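Local coordinates for capsular polysaccharide biosynthesis protein (Burkholderia pseudomallei, PDB 4BQN) that probably acts as an acetyltransferase in the biosynthesis of capsular polysaccharide and binds coenzyme A, at residues A[27-30]-A[31-35]; A[71-74]-A[75-79]; A[120-123]-A[124-127]; A[187-190]-A[191-195]; A[259-263]-A[264-268]. The protein carries 1 engineered substitution. All coordinates share one frame; numbering follows the deposited sequence. Where two conformers were deposited one is given.

Interaction 1: residues A[27-30]-A[31-35]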
# COMPACT_ATOMS: atom_id res chain seq x y z
N PRO A 27 -0.77 6.42 -24.48
CA PRO A 27 -1.42 6.29 -25.79
C PRO A 27 -1.09 4.99 -26.52
O PRO A 27 -1.95 4.42 -27.19
CB PRO A 27 -0.92 7.52 -26.58
CG PRO A 27 -0.56 8.51 -25.53
CD PRO A 27 -0.05 7.71 -24.35
N THR A 28 0.14 4.51 -26.39
CA THR A 28 0.54 3.28 -27.07
C THR A 28 -0.19 2.06 -26.48
O THR A 28 -0.66 1.19 -27.22
CB THR A 28 2.07 3.12 -27.07
OG1 THR A 28 2.65 4.23 -27.76
CG2 THR A 28 2.50 1.85 -27.78
N PHE A 29 -0.31 2.03 -25.15
CA PHE A 29 -1.06 0.97 -24.50
C PHE A 29 -2.55 1.05 -24.88
O PHE A 29 -3.16 0.04 -25.25
CB PHE A 29 -0.92 1.05 -22.97
CG PHE A 29 -1.63 -0.05 -22.24
CD1 PHE A 29 -1.01 -1.27 -21.99
CD2 PHE A 29 -2.94 0.15 -21.82
CE1 PHE A 29 -1.69 -2.28 -21.32
CE2 PHE A 29 -3.62 -0.85 -21.16
CZ PHE A 29 -3.00 -2.07 -20.91
N ALA A 30 -3.11 2.25 -24.81
CA ALA A 30 -4.54 2.46 -25.08
C ALA A 30 -4.93 2.17 -26.53
O ALA A 30 -6.08 1.85 -26.82
CB ALA A 30 -4.97 3.86 -24.67
N ARG A 31 -3.96 2.25 -27.44
CA ARG A 31 -4.15 1.88 -28.85
C ARG A 31 -4.50 0.39 -28.96
O ARG A 31 -5.29 -0.01 -29.83
CB ARG A 31 -2.88 2.21 -29.66
CG ARG A 31 -2.89 1.80 -31.13
CD ARG A 31 -1.48 1.82 -31.71
NE ARG A 31 -0.65 0.79 -31.09
CZ ARG A 31 0.68 0.81 -31.03
NH1 ARG A 31 1.36 1.83 -31.55
NH2 ARG A 31 1.33 -0.18 -30.43
N ASP A 32 -3.92 -0.42 -28.09
CA ASP A 32 -3.98 -1.89 -28.20
C ASP A 32 -4.95 -2.57 -27.26
O ASP A 32 -5.36 -3.71 -27.53
CB ASP A 32 -2.58 -2.50 -27.97
CG ASP A 32 -1.56 -2.05 -29.01
OD1 ASP A 32 -1.96 -1.75 -30.16
OD2 ASP A 32 -0.36 -2.02 -28.67
N TRP A 33 -5.30 -1.91 -26.16
CA TRP A 33 -6.00 -2.57 -25.06
C TRP A 33 -7.22 -1.81 -24.60
O TRP A 33 -7.17 -0.58 -24.46
CB TRP A 33 -5.06 -2.73 -23.86
CG TRP A 33 -3.88 -3.59 -24.15
CD1 TRP A 33 -2.63 -3.18 -24.52
CD2 TRP A 33 -3.84 -5.02 -24.07
NE1 TRP A 33 -1.80 -4.27 -24.68
CE2 TRP A 33 -2.53 -5.41 -24.44
CE3 TRP A 33 -4.78 -6.00 -23.76
CZ2 TRP A 33 -2.13 -6.76 -24.46
CZ3 TRP A 33 -4.40 -7.34 -23.79
CH2 TRP A 33 -3.08 -7.71 -24.15
N GLU A 34 -8.31 -2.55 -24.39
CA GLU A 34 -9.53 -1.98 -23.83
C GLU A 34 -9.81 -2.60 -22.46
O GLU A 34 -9.82 -3.83 -22.30
CB GLU A 34 -10.73 -2.18 -24.77
CG GLU A 34 -12.02 -1.55 -24.23
CD GLU A 34 -13.25 -1.80 -25.10
OE1 GLU A 34 -13.12 -2.33 -26.23
OE2 GLU A 34 -14.36 -1.44 -24.65
N LEU A 35 -10.02 -1.73 -21.47
CA LEU A 35 -10.26 -2.18 -20.10
C LEU A 35 -11.69 -2.67 -19.92
O LEU A 35 -12.66 -2.01 -20.33
CB LEU A 35 -10.00 -1.02 -19.13
CG LEU A 35 -10.26 -1.30 -17.64
CD1 LEU A 35 -9.32 -2.37 -17.11
CD2 LEU A 35 -10.12 -0.02 -16.84
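Pro27 O accepts Arg31 N at 3.0 Å, a regular helical bond one turn on, while Phe29 O receives Asp32 N at 3.0 Å and, more weakly, Trp33 N, as the chain leaves helix 27-32 and enters strand 33-35. The Phe29 ring and the five-membered ring of Trp33 form an offset stack, with centroids 4.3 Å apart and planes inclined by 18°. Trp33 CD1 sits over the Phe29 face near its rim, 3.5 Å from Phe29 CE1, and Trp33 CB adds a CH-pi contact over the face. Phe29 CG is anti to the backbone N, beside its own carbonyl carbon (chi1 -178°), on the side where the chain goes on to Trp33; Tyr8 meets Phe29 edge-to-face. On another side of the helix, Arg31 takes Asp32 side-on: Arg31 NE reaches Asp32 OD1 at 3.0 Å from above the carboxylate plane, and Arg31 NH2 reaches Asp32 OD2 at 3.1 Å on the syn side. Thr28 CG2 covers one face of this guanidinium, 3.5 Å from Arg31 NH2. Asp32 OD2 also bonds to Tyr220 OH, which is weakly bonded by Trp33 NE1 too. The stack of two buried rings spans the step from helix 27-32 to strand 33-35. The salt bridge between neighbours, gripped by two nitrogens, restricts rotation of the guanidinium, and the Tyr220 bond to OD2 would be expected to favour the charged form of Asp32.

Interaction 2: residues A[71-74]-A[75-79]; sequences GYRG and EKYSS. With COA (coenzyme A), chain C.
Gly74 O accepts Tyr77 N at 3.2 Å as the chain passes from helix 70-73 into the 3-10 segment 75-77, Gly74 itself leaving helical angles with a positive phi of 121°. Across this bend the guanidinium of Arg73 lies flat on the Tyr77 ring in a stacked cation-pi contact, Arg73 CZ being 3.9 Å from the ring centroid and the planes 24° apart. The overlap is displaced toward the rim, with Arg73 NH1 3.5 Å from Tyr77 CE1, while Arg73 CB packs against CD2 of the same ring. A bend at chi3 (67°) turns the guanidinium onto the tyrosine, and its NH1 bonds to the carbonyls of Cys41 and Ala44, which hold it in place. Ser78 OG donates to Glu75 O at 2.7 Å, and Ser78 N shares that acceptor. The Tyr72 ring is sandwiched, with Arg73 CG over one face and the coenzyme A methyl centred over the opposite one, its CEP 3.4 Å from Tyr72 CE1. Tyr72 thus lines the coenzyme pocket, close in sequence to the CoA-binding Ser69, while Tyr77 lies against helix 46-56 and Ser78, the N-cap residue, leads into helix 79-83.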
# COMPACT_ATOMS: atom_id res chain seq x y z
N GLY A 71 -7.87 -17.14 2.05
CA GLY A 71 -8.24 -16.81 3.42
C GLY A 71 -8.78 -15.40 3.62
O GLY A 71 -9.44 -15.13 4.62
N TYR A 72 -8.50 -14.50 2.67
CA TYR A 72 -8.94 -13.12 2.79
C TYR A 72 -10.46 -12.99 2.90
O TYR A 72 -10.99 -12.50 3.91
CB TYR A 72 -8.39 -12.29 1.62
CG TYR A 72 -8.90 -10.87 1.56
CD1 TYR A 72 -8.76 -10.00 2.67
CD2 TYR A 72 -9.53 -10.38 0.42
CE1 TYR A 72 -9.23 -8.70 2.62
CE2 TYR A 72 -9.99 -9.08 0.36
CZ TYR A 72 -9.84 -8.26 1.47
OH TYR A 72 -10.29 -6.97 1.42
N ARG A 73 -11.17 -13.44 1.87
CA ARG A 73 -12.64 -13.34 1.85
C ARG A 73 -13.31 -14.61 1.34
O ARG A 73 -14.54 -14.67 1.24
CB ARG A 73 -13.11 -12.15 0.99
CG ARG A 73 -12.92 -10.81 1.66
CD ARG A 73 -13.42 -9.67 0.77
NE ARG A 73 -14.87 -9.74 0.62
CZ ARG A 73 -15.57 -9.18 -0.38
NH1 ARG A 73 -14.96 -8.50 -1.34
NH2 ARG A 73 -16.90 -9.29 -0.41
N GLY A 74 -12.50 -15.61 0.99
CA GLY A 74 -13.02 -16.85 0.42
C GLY A 74 -12.44 -17.13 -0.95
O GLY A 74 -11.89 -16.24 -1.61
N GLU A 75 -12.59 -18.37 -1.40
CA GLU A 75 -12.07 -18.79 -2.70
C GLU A 75 -12.47 -17.88 -3.86
O GLU A 75 -11.66 -17.65 -4.75
CB GLU A 75 -12.52 -20.22 -2.99
CG GLU A 75 -11.91 -20.80 -4.26
CD GLU A 75 -12.33 -22.22 -4.53
OE1 GLU A 75 -13.51 -22.55 -4.30
OE2 GLU A 75 -11.47 -22.99 -5.00
N LYS A 76 -13.72 -17.39 -3.86
CA LYS A 76 -14.23 -16.65 -5.02
C LYS A 76 -13.43 -15.39 -5.34
O LYS A 76 -13.43 -14.93 -6.48
CB LYS A 76 -15.71 -16.29 -4.84
CG LYS A 76 -16.65 -17.47 -4.87
CD LYS A 76 -18.09 -16.99 -4.76
CE LYS A 76 -19.06 -18.13 -4.99
NZ LYS A 76 -20.43 -17.57 -5.06
N TYR A 77 -12.78 -14.80 -4.32
CA TYR A 77 -12.03 -13.55 -4.47
C TYR A 77 -10.54 -13.80 -4.64
O TYR A 77 -9.77 -12.86 -4.82
CB TYR A 77 -12.27 -12.65 -3.26
CG TYR A 77 -13.74 -12.40 -3.02
CD1 TYR A 77 -14.42 -11.39 -3.71
CD2 TYR A 77 -14.47 -13.20 -2.14
CE1 TYR A 77 -15.77 -11.18 -3.51
CE2 TYR A 77 -15.82 -13.00 -1.94
CZ TYR A 77 -16.46 -11.98 -2.64
OH TYR A 77 -17.81 -11.75 -2.47
N SER A 78 -10.13 -15.07 -4.55
CA SER A 78 -8.70 -15.40 -4.58
C SER A 78 -8.14 -15.33 -6.00
O SER A 78 -8.83 -15.65 -6.98
CB SER A 78 -8.45 -16.77 -3.96
OG SER A 78 -8.93 -17.81 -4.80
N SER A 79 -6.88 -14.90 -6.12
CA SER A 79 -6.28 -14.78 -7.44
C SER A 79 -6.14 -16.12 -8.16
O SER A 79 -6.35 -16.18 -9.37
CB SER A 79 -4.93 -14.05 -7.35
OG SER A 79 -4.07 -14.65 -6.39
N1A COA C . 4.94 -5.75 4.61
C2A COA C . 4.19 -5.87 5.73
N3A COA C . 2.88 -6.20 5.70
C4A COA C . 2.30 -6.46 4.50
C5A COA C . 3.05 -6.36 3.26
C6A COA C . 4.46 -5.98 3.37
N6A COA C . 5.21 -5.86 2.26
N7A COA C . 2.23 -6.66 2.23
C8A COA C . 1.02 -6.95 2.78
N9A COA C . 1.06 -6.80 4.13
C1B COA C . 0.00 -7.06 5.10
C2B COA C . -1.41 -6.74 4.64
O2B COA C . -1.72 -5.37 4.89
C3B COA C . -2.20 -7.71 5.51
O3B COA C . -2.24 -7.13 6.83
P3B COA C . -3.21 -7.70 7.99
O7A COA C . -3.04 -6.70 9.10
O8A COA C . -4.58 -7.67 7.36
O9A COA C . -2.72 -9.09 8.32
C4B COA C . -1.30 -8.94 5.55
O4B COA C . 0.02 -8.48 5.29
C5B COA C . -1.69 -10.03 4.54
O5B COA C . -1.69 -9.42 3.26
P1A COA C . -1.02 -10.11 1.99
O1A COA C . -1.10 -9.11 0.88
O2A COA C . 0.33 -10.66 2.34
O3A COA C . -1.92 -11.39 1.64
P2A COA C . -3.47 -11.63 1.27
O4A COA C . -4.08 -12.44 2.40
O5A COA C . -3.46 -12.24 -0.10
O6A COA C . -4.18 -10.20 1.25
CBP COA C . -4.84 -7.99 0.62
CCP COA C . -4.19 -9.29 0.14
CDP COA C . -4.88 -6.97 -0.52
CEP COA C . -6.28 -8.29 0.98
CAP COA C . -4.03 -7.46 1.83
OAP COA C . -2.75 -7.00 1.39
C9P COA C . -4.66 -6.38 2.69
O9P COA C . -5.43 -6.68 3.59
N8P COA C . -4.28 -5.11 2.48
C7P COA C . -4.78 -4.01 3.30
C6P COA C . -6.21 -3.59 3.02
C5P COA C . -6.29 -3.12 1.59
O5P COA C . -6.56 -3.90 0.68
N4P COA C . -6.05 -1.84 1.41
C3P COA C . -6.08 -1.25 0.10
C2P COA C . -4.75 -0.59 -0.19
S1P COA C . -4.60 -0.42 -1.93

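Interaction 3: residues A[120-123]-A[124-127]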
# COMPACT_ATOMS: atom_id res chain seq x y z
N TYR A 120 -6.21 4.14 8.59
CA TYR A 120 -4.87 4.01 9.17
C TYR A 120 -4.89 4.54 10.59
O TYR A 120 -5.69 5.45 10.91
CB TYR A 120 -3.83 4.79 8.36
CG TYR A 120 -3.83 4.42 6.92
CD1 TYR A 120 -3.08 3.33 6.46
CD2 TYR A 120 -4.63 5.11 6.00
CE1 TYR A 120 -3.11 2.97 5.12
CE2 TYR A 120 -4.66 4.74 4.66
CZ TYR A 120 -3.91 3.68 4.24
OH TYR A 120 -3.94 3.34 2.91
N VAL A 121 -4.04 3.97 11.42
CA VAL A 121 -3.84 4.43 12.78
C VAL A 121 -2.36 4.42 13.13
O VAL A 121 -1.55 3.78 12.45
CB VAL A 121 -4.60 3.56 13.81
CG1 VAL A 121 -6.12 3.63 13.59
CG2 VAL A 121 -4.13 2.11 13.76
N ASP A 122 -2.00 5.15 14.17
CA ASP A 122 -0.63 5.17 14.62
C ASP A 122 -0.45 4.09 15.69
O ASP A 122 -0.94 4.22 16.81
CB ASP A 122 -0.22 6.57 15.11
CG ASP A 122 1.26 6.69 15.32
OD1 ASP A 122 1.80 5.94 16.15
OD2 ASP A 122 1.90 7.51 14.61
N ALA A 123 0.19 3.00 15.29
CA ALA A 123 0.43 1.87 16.17
C ALA A 123 1.37 2.19 17.32
O ALA A 123 1.27 1.56 18.38
CB ALA A 123 0.94 0.68 15.39
N LEU A 124 2.28 3.14 17.15
CA LEU A 124 3.13 3.50 18.29
C LEU A 124 2.28 4.15 19.38
O LEU A 124 2.50 3.90 20.55
CB LEU A 124 4.29 4.39 17.87
CG LEU A 124 5.36 4.56 18.96
CD1 LEU A 124 6.00 3.23 19.34
CD2 LEU A 124 6.41 5.54 18.50
N ILE A 125 1.31 4.96 18.98
CA ILE A 125 0.33 5.51 19.94
C ILE A 125 -0.41 4.39 20.66
O ILE A 125 -0.60 4.47 21.87
CB ILE A 125 -0.59 6.54 19.27
CG1 ILE A 125 0.22 7.81 19.02
CG2 ILE A 125 -1.82 6.85 20.13
CD1 ILE A 125 -0.51 8.94 18.36
N ALA A 126 -0.82 3.35 19.93
CA ALA A 126 -1.44 2.20 20.60
C ALA A 126 -0.53 1.63 21.71
O ALA A 126 -1.00 1.36 22.82
CB ALA A 126 -1.82 1.11 19.61
N GLY A 127 0.76 1.49 21.43
CA GLY A 127 1.71 1.04 22.44
C GLY A 127 1.82 1.98 23.63
O GLY A 127 1.89 1.55 24.78
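Asp122 OD1 accepts Ile125 N at 3.0 Å, approached on the anti side of the carboxylate and 27° out of its plane. Leu124 N is equally near that oxygen, and Leu124 CB lies 3.4 Å from Asp122 OD1, so the carboxylate oxygen sits against the first turn of the helix. Asp122 CG stands anti to the backbone N (chi1 -168°), which brings the carboxylate forward alongside its own chain toward these amides. Next to it, the Ile125 side chain runs across the aspartate at about a right angle: Ile125 CD1 comes within 4.0 Å of Asp122 CB, and the apolar branch lies against the flank of the capping group. The backbone follows with Ala126 N bonded to Asp122 O at 3.2 Å and Gly127 N bonded to Ala123 O at 3.1 Å. Further out, Tyr242 OH and Thr106 OG1 hold Asp122 OD2 and so position the cap; together with the bond at OD1 they fix the rotation of the carboxylate. Gln276 OE1 of helix 269-281 holds the backbone by accepting Asp122 N. The amides at the helix start would be expected to favour the charged form of the carboxylate in this buried setting. Tyr138 of helix 135-140 packs on Asp122, Leu124 and Ile125, while Ala126 faces Val288 and Phe291 of helix 285-296. The side chain of Ala123 lies about 9 Å from that of the CoA-binding Arg294. Asp122 is a classical N-cap, an aspartate closing strand 121-122 of a two-stranded antiparallel sheet and starting helix 123-130.

Interaction 4: residues A[187-190]-A[191-195]; sequences LANC and RQKRL
Asn189 O is the tight centre of this turn, accepting two backbone amides: Lys193 N at 3.0 Å, nearly along the C=O axis, and Gln192 N at 3.0 Å from above the carbonyl plane. Close by on the inner side, Leu195 CD1 comes back to touch Asn189 CB and Cys190 CA, both at 4.0 Å. The Tyr103 hydroxyl lies within bonding distance of both Cys190 O and Lys193 O, which must share its single proton, and is also bonded to Leu195 N. Here helix 183-189 gives way to the loop that leads to strand 201-202, and the doubly used carbonyl tightens the chain as it leaves the helix. Arg191 extends away to form salt bridges with Glu157 and Asp154 of helix 153-167, fastening the turn to that helix. The outer side is looser. Lys193, modelled in two conformers, in one of them lays NZ 2.7 Å from Asn189 OD1 and on its lone pair; bends at chi3 and chi4 (64°) bring the ammonium beside the Asn189 amide, but the second conformer makes this bond doubtful as a constant feature. Asn189 ND2, by contrast, bonds to Phe185 O. A water 3.0 Å from Arg191 N accepts from it and weakly bridges to Ala188 O.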
# COMPACT_ATOMS: atom_id res chain seq x y z
N LEU A 187 13.66 0.56 -3.04
CA LEU A 187 14.75 0.73 -2.09
C LEU A 187 15.71 1.81 -2.57
O LEU A 187 16.17 2.63 -1.78
CB LEU A 187 15.49 -0.58 -1.86
CG LEU A 187 16.68 -0.51 -0.90
CD1 LEU A 187 16.25 -0.13 0.52
CD2 LEU A 187 17.50 -1.79 -0.91
N ALA A 188 16.02 1.81 -3.87
CA ALA A 188 17.02 2.72 -4.40
C ALA A 188 16.54 4.17 -4.42
O ALA A 188 17.36 5.08 -4.35
CB ALA A 188 17.47 2.28 -5.78
N ASN A 189 15.23 4.38 -4.50
CA ASN A 189 14.70 5.73 -4.68
C ASN A 189 13.95 6.31 -3.49
O ASN A 189 13.61 7.49 -3.52
CB ASN A 189 13.79 5.77 -5.90
CG ASN A 189 14.54 5.62 -7.19
OD1 ASN A 189 15.00 6.61 -7.76
ND2 ASN A 189 14.71 4.38 -7.63
N CYS A 190 13.68 5.50 -2.46
CA CYS A 190 12.73 5.91 -1.43
C CYS A 190 13.16 7.16 -0.66
O CYS A 190 12.30 7.96 -0.25
CB CYS A 190 12.42 4.75 -0.47
SG CYS A 190 13.80 4.14 0.50
N ARG A 191 14.46 7.37 -0.48
CA ARG A 191 14.90 8.53 0.28
C ARG A 191 14.98 9.79 -0.57
O ARG A 191 15.01 10.90 -0.02
CB ARG A 191 16.22 8.26 0.98
CG ARG A 191 16.12 7.10 1.96
CD ARG A 191 17.20 7.13 3.01
NE ARG A 191 17.41 5.81 3.57
CZ ARG A 191 18.41 5.49 4.39
NH1 ARG A 191 19.27 6.43 4.77
NH2 ARG A 191 18.53 4.25 4.83
N GLN A 192 14.98 9.62 -1.89
CA GLN A 192 15.14 10.73 -2.82
C GLN A 192 13.81 11.26 -3.33
O GLN A 192 13.68 12.45 -3.62
CB GLN A 192 15.99 10.30 -4.01
CG GLN A 192 17.47 10.12 -3.69
CD GLN A 192 17.75 8.83 -2.94
OE1 GLN A 192 17.10 7.81 -3.18
NE2 GLN A 192 18.71 8.87 -2.03
N LYS A 193 12.83 10.36 -3.44
CA LYS A 193 11.52 10.65 -4.02
C LYS A 193 10.46 10.05 -3.12
O LYS A 193 10.62 8.93 -2.65
CB LYS A 193 11.38 10.01 -5.41
CG LYS A 193 12.28 10.59 -6.47
CD LYS A 193 12.33 9.67 -7.68
CE LYS A 193 13.68 9.77 -8.37
NZ LYS A 193 14.80 9.29 -7.50
N ARG A 194 9.37 10.77 -2.89
CA ARG A 194 8.29 10.23 -2.07
C ARG A 194 7.51 9.22 -2.89
O ARG A 194 6.81 9.59 -3.83
CB ARG A 194 7.38 11.35 -1.59
CG ARG A 194 6.34 10.90 -0.58
CD ARG A 194 5.29 11.96 -0.31
NE ARG A 194 5.83 13.26 0.14
CZ ARG A 194 6.00 13.61 1.42
NH1 ARG A 194 5.73 12.76 2.39
NH2 ARG A 194 6.44 14.83 1.72
N LEU A 195 7.63 7.94 -2.54
CA LEU A 195 7.06 6.87 -3.35
C LEU A 195 5.73 6.33 -2.81
O LEU A 195 5.00 5.64 -3.53
CB LEU A 195 8.05 5.71 -3.48
CG LEU A 195 9.36 6.04 -4.23
CD1 LEU A 195 10.23 4.79 -4.30
CD2 LEU A 195 9.08 6.61 -5.62
O HOH W 1 16.82 5.86 -1.42

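Interaction 5: residues A[259-263]-A[264-268]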
# COMPACT_ATOMS: atom_id res chain seq x y z
N GLU A 259 1.56 18.82 8.28
CA GLU A 259 0.16 18.45 8.45
C GLU A 259 -0.10 17.10 7.76
O GLU A 259 0.63 16.70 6.85
CB GLU A 259 -0.78 19.53 7.89
CG GLU A 259 -0.78 19.63 6.37
CD GLU A 259 -1.42 20.90 5.84
OE1 GLU A 259 -2.06 21.66 6.61
OE2 GLU A 259 -1.28 21.14 4.62
N TYR A 260 -1.10 16.39 8.24
CA TYR A 260 -1.58 15.18 7.58
C TYR A 260 -2.66 15.58 6.58
O TYR A 260 -3.29 16.63 6.71
CB TYR A 260 -2.22 14.24 8.60
CG TYR A 260 -1.26 13.54 9.52
CD1 TYR A 260 -0.66 14.23 10.59
CD2 TYR A 260 -0.99 12.18 9.38
CE1 TYR A 260 0.18 13.57 11.47
CE2 TYR A 260 -0.14 11.52 10.25
CZ TYR A 260 0.43 12.23 11.31
OH TYR A 260 1.26 11.62 12.20
N GLN A 261 -2.88 14.74 5.57
CA GLN A 261 -4.11 14.81 4.79
C GLN A 261 -4.85 13.50 5.02
O GLN A 261 -4.28 12.42 4.88
CB GLN A 261 -3.84 15.02 3.30
CG GLN A 261 -5.08 15.02 2.43
CD GLN A 261 -4.79 15.43 1.01
OE1 GLN A 261 -4.35 16.55 0.77
NE2 GLN A 261 -5.03 14.53 0.06
N VAL A 262 -6.12 13.60 5.39
CA VAL A 262 -6.94 12.43 5.61
C VAL A 262 -8.27 12.62 4.88
O VAL A 262 -8.98 13.62 5.11
CB VAL A 262 -7.13 12.13 7.12
CG1 VAL A 262 -5.91 11.41 7.69
CG2 VAL A 262 -7.43 13.41 7.90
N LEU A 263 -8.59 11.69 3.99
CA LEU A 263 -9.81 11.79 3.17
C LEU A 263 -9.92 13.18 2.50
O LEU A 263 -10.97 13.82 2.54
CB LEU A 263 -11.07 11.45 3.99
CG LEU A 263 -11.04 10.12 4.75
CD1 LEU A 263 -12.27 9.96 5.63
CD2 LEU A 263 -10.86 8.93 3.81
N TYR A 264 -8.80 13.63 1.93
CA TYR A 264 -8.68 14.89 1.20
C TYR A 264 -8.80 16.16 2.05
O TYR A 264 -8.88 17.26 1.51
CB TYR A 264 -9.64 14.96 -0.00
CG TYR A 264 -9.24 14.04 -1.13
CD1 TYR A 264 -8.11 14.31 -1.91
CD2 TYR A 264 -9.96 12.88 -1.40
CE1 TYR A 264 -7.72 13.46 -2.94
CE2 TYR A 264 -9.59 12.03 -2.44
CZ TYR A 264 -8.47 12.32 -3.20
OH TYR A 264 -8.11 11.46 -4.21
N LYS A 265 -8.80 15.99 3.37
CA LYS A 265 -8.84 17.13 4.30
C LYS A 265 -7.52 17.25 5.05
O LYS A 265 -6.94 16.26 5.47
CB LYS A 265 -9.98 16.97 5.30
CG LYS A 265 -11.36 16.72 4.70
CD LYS A 265 -11.80 17.84 3.77
CE LYS A 265 -13.15 17.54 3.14
NZ LYS A 265 -13.45 18.43 1.99
N LYS A 266 -7.05 18.48 5.23
CA LYS A 266 -5.83 18.71 5.99
C LYS A 266 -6.12 18.71 7.49
O LYS A 266 -7.15 19.23 7.94
CB LYS A 266 -5.14 20.01 5.56
CG LYS A 266 -4.70 20.05 4.10
CD LYS A 266 -3.68 18.97 3.75
CE LYS A 266 -3.01 19.22 2.41
NZ LYS A 266 -3.95 19.16 1.25
N LYS A 267 -5.21 18.12 8.25
CA LYS A 267 -5.31 18.08 9.71
C LYS A 267 -3.92 18.30 10.31
O LYS A 267 -2.96 17.62 9.95
CB LYS A 267 -5.87 16.73 10.14
CG LYS A 267 -6.28 16.62 11.60
CD LYS A 267 -7.07 15.34 11.85
CE LYS A 267 -8.44 15.35 11.16
NZ LYS A 267 -9.27 14.15 11.45
N ALA A 268 -3.80 19.29 11.19
CA ALA A 268 -2.51 19.61 11.82
C ALA A 268 -2.01 18.40 12.60
O ALA A 268 -2.81 17.60 13.11
CB ALA A 268 -2.64 20.85 12.72
O HOH W 2 -6.75 18.22 -0.17
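The Tyr264 ring and the Gln261 amide approach each other near the turn of a beta hairpin, their planes 40° apart, with Gln261 NE2 3.7 Å from Tyr264 CD1. At the other end, Lys267 O lies at the edge of the Tyr260 ring, near its plane, while Tyr272 of helix 269-281 stacks on that ring. Strands 260-262 and 265-267 are antiparallel and joined by a type I' turn from Val262 to Lys265, in which Leu263 and Tyr264 take positive phi. Two hydrogen-bonded pairs, Tyr260 with Lys267 and Val262 with Lys265, flank the non-hydrogen-bonded pair of Gln261 with Lys266; Tyr260 N meets Lys267 O at 2.8 Å, and Val262 N meets Lys265 O at 2.8 Å. On the face holding Tyr260 and Val262, Lys267 CE rests 3.9 Å from Val262 CG2, and its ammonium goes on to a salt bridge with Glu118. On the opposite face, Gln261 extends with CG anti to the backbone N (chi1 177°) across the Lys266 side chain. Lys266 NZ, in one of two conformers, donates to Gln261 OE1 at 2.7 Å, a bond doubtful as a constant feature. Gln261 NE2 donates to Val236 O, and Tyr264 OH bonds to Asp235, so the loop holding Asp235 and Val236 is tied to the hairpin. A water donates to Gln261 OE1 at 3.1 Å and to Tyr264 O at 2.9 Å.

In the fold
All five are local contacts, in series along the chain; none encloses or crosses another. Interaction 1 closes the step from helix 27-32 to strand 33-35, an edge of the parallel sheet, and interaction 2 links helix 70-73 to helix 79-83 beside the coenzyme; their centres lie about 29 Å apart. Interaction 3 begins helix 123-130, interaction 4 ends helix 183-189, and interaction 5 forms the hairpin ahead of helix 269-281. Interactions 3 and 5 come closest, nearest atoms about 5 Å apart, and both pack on helix 269-281. Interactions 1 and 3 lie on opposite sides of the chain's centre.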